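Local coordinates for protein putative dioxygenase (1H-3-hydroxy-4-oxoquinaldine 2,4-dioxygenase) (Mycobacteroides abscessus subsp. abscessus, PDB 6RA3) that cleaves the ring of the Pseudomonas quinolone signal with molecular oxygen, forming N-octanoylanthranilate and carbon monoxide, and has an alpha/beta-hydrolase fold, at residues I138-P141 against E142-K145; G176-M179 against W180-G184; D227-A230 against A231-W235. All blocks are in the same frame, centred on the assembly; numbering follows the deposited sequence.

Interaction 1: residues I138-P141 against E142-K145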
# COMPACT_ATOMS: atom_id res chain seq x y z
N ILE A 138 -12.69 -10.63 26.60
CA ILE A 138 -12.23 -10.67 25.21
C ILE A 138 -11.57 -12.00 24.85
O ILE A 138 -11.31 -12.24 23.67
CB ILE A 138 -11.27 -9.51 24.88
CG1 ILE A 138 -10.01 -9.58 25.72
CG2 ILE A 138 -12.03 -8.18 24.99
CD1 ILE A 138 -9.16 -8.31 25.69
N GLN A 139 -11.33 -12.87 25.83
CA GLN A 139 -10.94 -14.25 25.57
C GLN A 139 -12.13 -15.19 25.43
O GLN A 139 -11.93 -16.41 25.31
CB GLN A 139 -10.02 -14.78 26.67
CG GLN A 139 -8.75 -13.99 26.84
CD GLN A 139 -7.99 -14.49 28.01
OE1 GLN A 139 -7.80 -15.70 28.17
NE2 GLN A 139 -7.60 -13.57 28.89
N ASP A 140 -13.35 -14.65 25.43
CA ASP A 140 -14.56 -15.44 25.36
C ASP A 140 -15.07 -15.46 23.92
O ASP A 140 -15.49 -14.40 23.41
CB ASP A 140 -15.62 -14.86 26.30
CG ASP A 140 -16.94 -15.67 26.28
OD1 ASP A 140 -17.11 -16.55 25.42
OD2 ASP A 140 -17.81 -15.41 27.14
N PRO A 141 -15.10 -16.61 23.25
CA PRO A 141 -15.50 -16.63 21.84
C PRO A 141 -16.87 -16.03 21.57
O PRO A 141 -17.09 -15.52 20.46
CB PRO A 141 -15.48 -18.13 21.50
CG PRO A 141 -14.53 -18.73 22.44
CD PRO A 141 -14.67 -17.95 23.71
N GLU A 142 -17.79 -16.08 22.54
CA GLU A 142 -19.16 -15.60 22.33
C GLU A 142 -19.37 -14.14 22.73
O GLU A 142 -20.39 -13.56 22.36
CB GLU A 142 -20.16 -16.48 23.09
CG GLU A 142 -20.22 -17.92 22.60
CD GLU A 142 -19.23 -18.83 23.32
OE1 GLU A 142 -19.12 -18.74 24.56
OE2 GLU A 142 -18.56 -19.64 22.63
N ARG A 143 -18.44 -13.53 23.47
CA ARG A 143 -18.66 -12.18 23.97
C ARG A 143 -17.46 -11.26 23.78
O ARG A 143 -17.48 -10.12 24.26
CB ARG A 143 -19.06 -12.23 25.45
CG ARG A 143 -20.55 -12.51 25.65
CD ARG A 143 -20.93 -12.74 27.11
NE ARG A 143 -20.38 -13.99 27.61
CZ ARG A 143 -20.89 -15.20 27.37
NH1 ARG A 143 -21.99 -15.34 26.63
NH2 ARG A 143 -20.30 -16.28 27.87
N TRP A 144 -16.43 -11.69 23.05
CA TRP A 144 -15.24 -10.87 22.93
C TRP A 144 -15.57 -9.50 22.33
O TRP A 144 -15.00 -8.49 22.74
CB TRP A 144 -14.18 -11.59 22.09
CG TRP A 144 -14.50 -11.63 20.63
CD1 TRP A 144 -15.17 -12.61 19.96
CD2 TRP A 144 -14.16 -10.63 19.65
NE1 TRP A 144 -15.27 -12.29 18.63
CE2 TRP A 144 -14.65 -11.08 18.41
CE3 TRP A 144 -13.48 -9.40 19.71
CZ2 TRP A 144 -14.50 -10.34 17.23
CZ3 TRP A 144 -13.32 -8.67 18.54
CH2 TRP A 144 -13.84 -9.14 17.31
N LYS A 145 -16.50 -9.44 21.38
CA LYS A 145 -16.90 -8.15 20.83
C LYS A 145 -17.49 -7.25 21.91
O LYS A 145 -17.27 -6.03 21.91
CB LYS A 145 -17.91 -8.32 19.69
CG LYS A 145 -17.39 -9.08 18.49
CD LYS A 145 -18.46 -9.25 17.42
CE LYS A 145 -17.94 -10.12 16.26
NZ LYS A 145 -18.65 -9.89 14.94
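The indole of W144 meets the preceding turn at its edge, where the carbonyl oxygens of D140 and P141 lie near the ring plane; P141 O is 3.5 Å from W144 CD1. One face of this ring carries CG of the next residue, K145, while rings of W180 and F177 also meet the indole. At the second flat group, the guanidinium of R143, D140 OD2 comes in obliquely, well out of the plane, close to NE and CZ and 2.7 Å from NH2 in a salt bridge; OD1 lies farther over the same face, and the carboxylate and guanidinium planes stand 77° apart. D140 holds CG anti to its backbone N (chi1 -179°), which swings the carboxylate forward to R143 and to the amide of E142. D140 OD1 accepts that E142 N-H at 3.0 Å from above the carboxylate plane, an Asx turn. D140 O takes the N-H of R143 at 3.1 Å, the i to i+3 bond of a beta turn, and that of W144 weakly. These bonds shape the chain between helix 129-137 and helix 144-156, with R143 as N-cap. NE1 of W144 is hydrogen-bonded to E86 of the second subunit, linking the turn to the subunit interface. E142 OE1 comes within 3.1 Å of D140 OD1, a like-charge approach that the arginine on D140 OD2 probably offsets, so both carboxylates can stay ionised.

Interaction 2: residues G176-M179 against W180-G184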
# COMPACT_ATOMS: atom_id res chain seq x y z
N GLY A 176 -9.82 -9.86 14.96
CA GLY A 176 -10.98 -10.54 15.52
C GLY A 176 -10.67 -11.21 16.83
O GLY A 176 -9.82 -10.76 17.60
N PHE A 177 -11.36 -12.32 17.07
CA PHE A 177 -11.24 -13.00 18.36
C PHE A 177 -9.81 -13.45 18.61
O PHE A 177 -9.28 -13.25 19.71
CB PHE A 177 -12.20 -14.19 18.42
CG PHE A 177 -11.94 -15.08 19.60
CD1 PHE A 177 -12.31 -14.69 20.87
CD2 PHE A 177 -11.29 -16.29 19.44
CE1 PHE A 177 -12.06 -15.51 21.97
CE2 PHE A 177 -11.04 -17.11 20.51
CZ PHE A 177 -11.43 -16.72 21.79
N ASP A 178 -9.14 -14.00 17.59
CA ASP A 178 -7.77 -14.49 17.81
C ASP A 178 -6.86 -13.42 18.44
O ASP A 178 -6.13 -13.68 19.40
CB ASP A 178 -7.18 -14.98 16.48
CG ASP A 178 -5.69 -15.26 16.58
OD1 ASP A 178 -5.32 -16.35 17.06
OD2 ASP A 178 -4.86 -14.41 16.15
N MET A 179 -6.85 -12.22 17.89
CA MET A 179 -5.89 -11.23 18.36
C MET A 179 -6.36 -10.58 19.65
O MET A 179 -5.55 -10.30 20.53
CB MET A 179 -5.62 -10.15 17.29
CG MET A 179 -4.34 -9.31 17.58
SD MET A 179 -2.85 -10.22 17.62
CE MET A 179 -2.50 -10.48 15.86
N TRP A 180 -7.66 -10.33 19.76
CA TRP A 180 -8.20 -9.77 20.99
C TRP A 180 -8.09 -10.74 22.17
O TRP A 180 -7.76 -10.32 23.29
CB TRP A 180 -9.64 -9.35 20.76
CG TRP A 180 -9.67 -8.05 20.09
CD1 TRP A 180 -9.78 -7.81 18.75
CD2 TRP A 180 -9.54 -6.77 20.71
NE1 TRP A 180 -9.74 -6.46 18.50
CE2 TRP A 180 -9.60 -5.80 19.70
CE3 TRP A 180 -9.39 -6.36 22.04
CZ2 TRP A 180 -9.50 -4.44 19.97
CZ3 TRP A 180 -9.30 -5.01 22.31
CH2 TRP A 180 -9.36 -4.06 21.27
N ALA A 181 -8.35 -12.03 21.95
CA ALA A 181 -8.10 -13.01 22.99
C ALA A 181 -6.63 -13.02 23.38
O ALA A 181 -6.29 -13.04 24.57
CB ALA A 181 -8.56 -14.42 22.54
N ARG A 182 -5.73 -12.95 22.40
CA ARG A 182 -4.30 -13.00 22.72
C ARG A 182 -3.86 -11.79 23.54
O ARG A 182 -3.05 -11.90 24.46
CB ARG A 182 -3.45 -13.10 21.45
CG ARG A 182 -1.94 -12.96 21.67
CD ARG A 182 -1.17 -13.24 20.38
NE ARG A 182 -1.58 -14.52 19.83
CZ ARG A 182 -2.36 -14.70 18.77
NH1 ARG A 182 -2.83 -13.67 18.06
NH2 ARG A 182 -2.68 -15.95 18.41
N ALA A 183 -4.38 -10.61 23.18
CA ALA A 183 -4.12 -9.40 23.96
C ALA A 183 -4.53 -9.61 25.41
O ALA A 183 -3.77 -9.31 26.34
CB ALA A 183 -4.87 -8.22 23.35
N GLY A 184 -5.74 -10.14 25.62
CA GLY A 184 -6.24 -10.44 26.95
C GLY A 184 -5.25 -11.26 27.73
O GLY A 184 -4.86 -10.87 28.83
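D178 and R182, one helical turn apart, both place CG anti to their own backbone N (chi1 170° and 172°), and the two side chains run next to each other in the same direction. A bend at chi3 of R182 then presents the end of its guanidinium to the carboxylate. NH1 donates to OD2 of D178 at 2.9 Å and NH2 to OD1 of D178 at 3.0 Å, giving an end-on, two-nitrogen salt bridge. It is not flat: the planes are 58° apart, and although OD2 lies in the guanidinium plane, NH1 meets that oxygen from above the carboxylate. M179, bent at chi2 and chi3, curls its thioether to another edge of the same guanidinium, where the second N-H of R182 NH1 makes a weak hydrogen bond to SD of M179 at 3.5 Å. The remaining nitrogen, NE, forms a salt bridge with D68, so the buried arginine is held by two carboxylates, which should help keep it charged and fix its rotation.

These residues form the first turns of helix 177-194, with G176 at the N-cap, in the helical insertion between strands 116-120 and 209-214, probably the cap of this alpha/beta-hydrolase fold. Regular i to i+4 bonds begin at once: W180 N donates to G176 O at 3.1 Å, and A181 N to F177 O at 2.7 Å. The methyl of A181 sits over one face of the F177 ring in a CH-pi contact, its CB 3.9 Å from the ring centroid and displaced toward the rim. The indole of W180 turns its edge to the N-cap carbonyl, CD1 lying 3.2 Å from G176 O. Beyond the helix, R182 packs on W31 and F69, and F177 on E86 of the second subunit.

Interaction 3: residues D227-A230 against A231-W235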
# COMPACT_ATOMS: atom_id res chain seq x y z
N ASP A 227 4.71 10.93 41.18
CA ASP A 227 5.57 11.77 42.03
C ASP A 227 6.43 10.91 42.93
O ASP A 227 7.65 11.06 43.00
CB ASP A 227 4.72 12.70 42.88
CG ASP A 227 3.94 13.70 42.06
OD1 ASP A 227 4.50 14.11 41.02
OD2 ASP A 227 2.81 14.08 42.44
N ASP A 228 5.76 10.00 43.64
CA ASP A 228 6.41 9.05 44.53
C ASP A 228 7.46 8.24 43.79
O ASP A 228 8.60 8.09 44.24
CB ASP A 228 5.33 8.15 45.14
CG ASP A 228 5.80 7.35 46.32
OD1 ASP A 228 6.88 6.71 46.25
OD2 ASP A 228 5.06 7.36 47.34
N PHE A 229 7.07 7.69 42.63
CA PHE A 229 8.03 6.92 41.84
C PHE A 229 9.13 7.84 41.31
O PHE A 229 10.32 7.48 41.35
CB PHE A 229 7.29 6.21 40.69
CG PHE A 229 8.04 5.03 40.15
CD1 PHE A 229 8.02 3.81 40.81
CD2 PHE A 229 8.77 5.14 38.98
CE1 PHE A 229 8.73 2.73 40.33
CE2 PHE A 229 9.47 4.07 38.49
CZ PHE A 229 9.46 2.85 39.16
N ALA A 230 8.77 9.04 40.86
CA ALA A 230 9.75 9.97 40.31
C ALA A 230 10.72 10.47 41.38
O ALA A 230 11.90 10.70 41.08
CB ALA A 230 9.05 11.14 39.63
N ALA A 231 10.24 10.64 42.62
CA ALA A 231 11.11 11.04 43.72
C ALA A 231 12.11 9.95 44.09
O ALA A 231 13.24 10.27 44.50
CB ALA A 231 10.27 11.43 44.92
N ARG A 232 11.73 8.68 43.97
CA ARG A 232 12.63 7.57 44.29
C ARG A 232 13.69 7.35 43.23
O ARG A 232 14.78 6.83 43.53
CB ARG A 232 11.84 6.26 44.45
CG ARG A 232 11.17 6.01 45.78
CD ARG A 232 10.40 4.68 45.73
NE ARG A 232 9.03 4.83 45.20
CZ ARG A 232 8.32 3.86 44.62
NH1 ARG A 232 8.83 2.64 44.46
NH2 ARG A 232 7.08 4.12 44.19
N HIS A 233 13.39 7.67 41.98
CA HIS A 233 14.17 7.22 40.83
C HIS A 233 14.46 8.42 39.94
O HIS A 233 13.53 8.92 39.27
CB HIS A 233 13.43 6.14 40.04
CG HIS A 233 13.19 4.87 40.81
ND1 HIS A 233 11.97 4.55 41.35
CD2 HIS A 233 14.02 3.85 41.13
CE1 HIS A 233 12.05 3.39 41.97
NE2 HIS A 233 13.28 2.94 41.85
N PRO A 234 15.70 8.92 39.91
CA PRO A 234 16.02 10.04 39.02
C PRO A 234 15.69 9.78 37.56
O PRO A 234 15.30 10.71 36.85
CB PRO A 234 17.54 10.23 39.22
CG PRO A 234 17.80 9.71 40.60
CD PRO A 234 16.86 8.53 40.75
N TRP A 235 15.81 8.53 37.08
CA TRP A 235 15.64 8.24 35.66
C TRP A 235 14.20 8.28 35.20
O TRP A 235 13.95 8.21 33.99
CB TRP A 235 16.24 6.88 35.31
CG TRP A 235 15.98 5.80 36.30
CD1 TRP A 235 16.85 5.34 37.26
CD2 TRP A 235 14.79 5.02 36.44
NE1 TRP A 235 16.27 4.33 37.98
CE2 TRP A 235 15.00 4.11 37.50
CE3 TRP A 235 13.56 4.99 35.77
CZ2 TRP A 235 14.03 3.19 37.90
CZ3 TRP A 235 12.59 4.08 36.17
CH2 TRP A 235 12.83 3.19 37.23
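Three aromatic rings, F229, H233 and W235, cluster at the C-terminal end of helix 221-232. ND1 of H233 stands over the centre of the F229 ring; the two planes are inclined by 39° and their centroids are 4.5 Å apart. W235 approaches from beyond the helix end, its CH2 3.7 Å from F229 CE2, with the ring planes 76° apart; the same CH2 lies over one face of H233, toward the rim. With CG between the backbone N and the carbonyl carbon (chi1 41°), the W235 indole leans back over CB of H233. F229 also meets F236 edge-to-face and packs on M198 of helix 197-202.

The helix belongs to the beta-alpha-beta crossover from strand 209-214 to strand 236-240, and the cluster sits where the chain leaves it. Among the charged groups, D228 OD1 forms a salt bridge with R232 NE at 3.0 Å, reinforced by a weak bond from NH2, the carboxylate and guanidinium being nearly perpendicular. The ring edge of F229 meets the face of that guanidinium, CD1 3.5 Å from R232 NH2. Among the backbone bonds, A231 N to D227 O is short at 2.7 Å, whereas F229 O receives only weak ones, from the amides of R232 and H233 and from ND1 of H233, as the helical pattern frays at H233.

From the N terminus, interaction 1 comes first, closing the turn that joins helix 129-137 to helix 144-156. Interaction 2 follows at the start of helix 177-194, and interaction 3 at the end of helix 221-232. Each is local and complete before the next opens, so none nests or crosses. Interactions 1 and 2 nevertheless touch in space: I138 CG1 packs on W180 O at 3.4 Å, and the F177 ring lies against Q139 and P141, binding the turn to helix 177-194. Interaction 3 lies on the opposite side of the chain's centre from interaction 2, about 35 Å between centres, beside strand 236-240, outermost of the sheet within this chain.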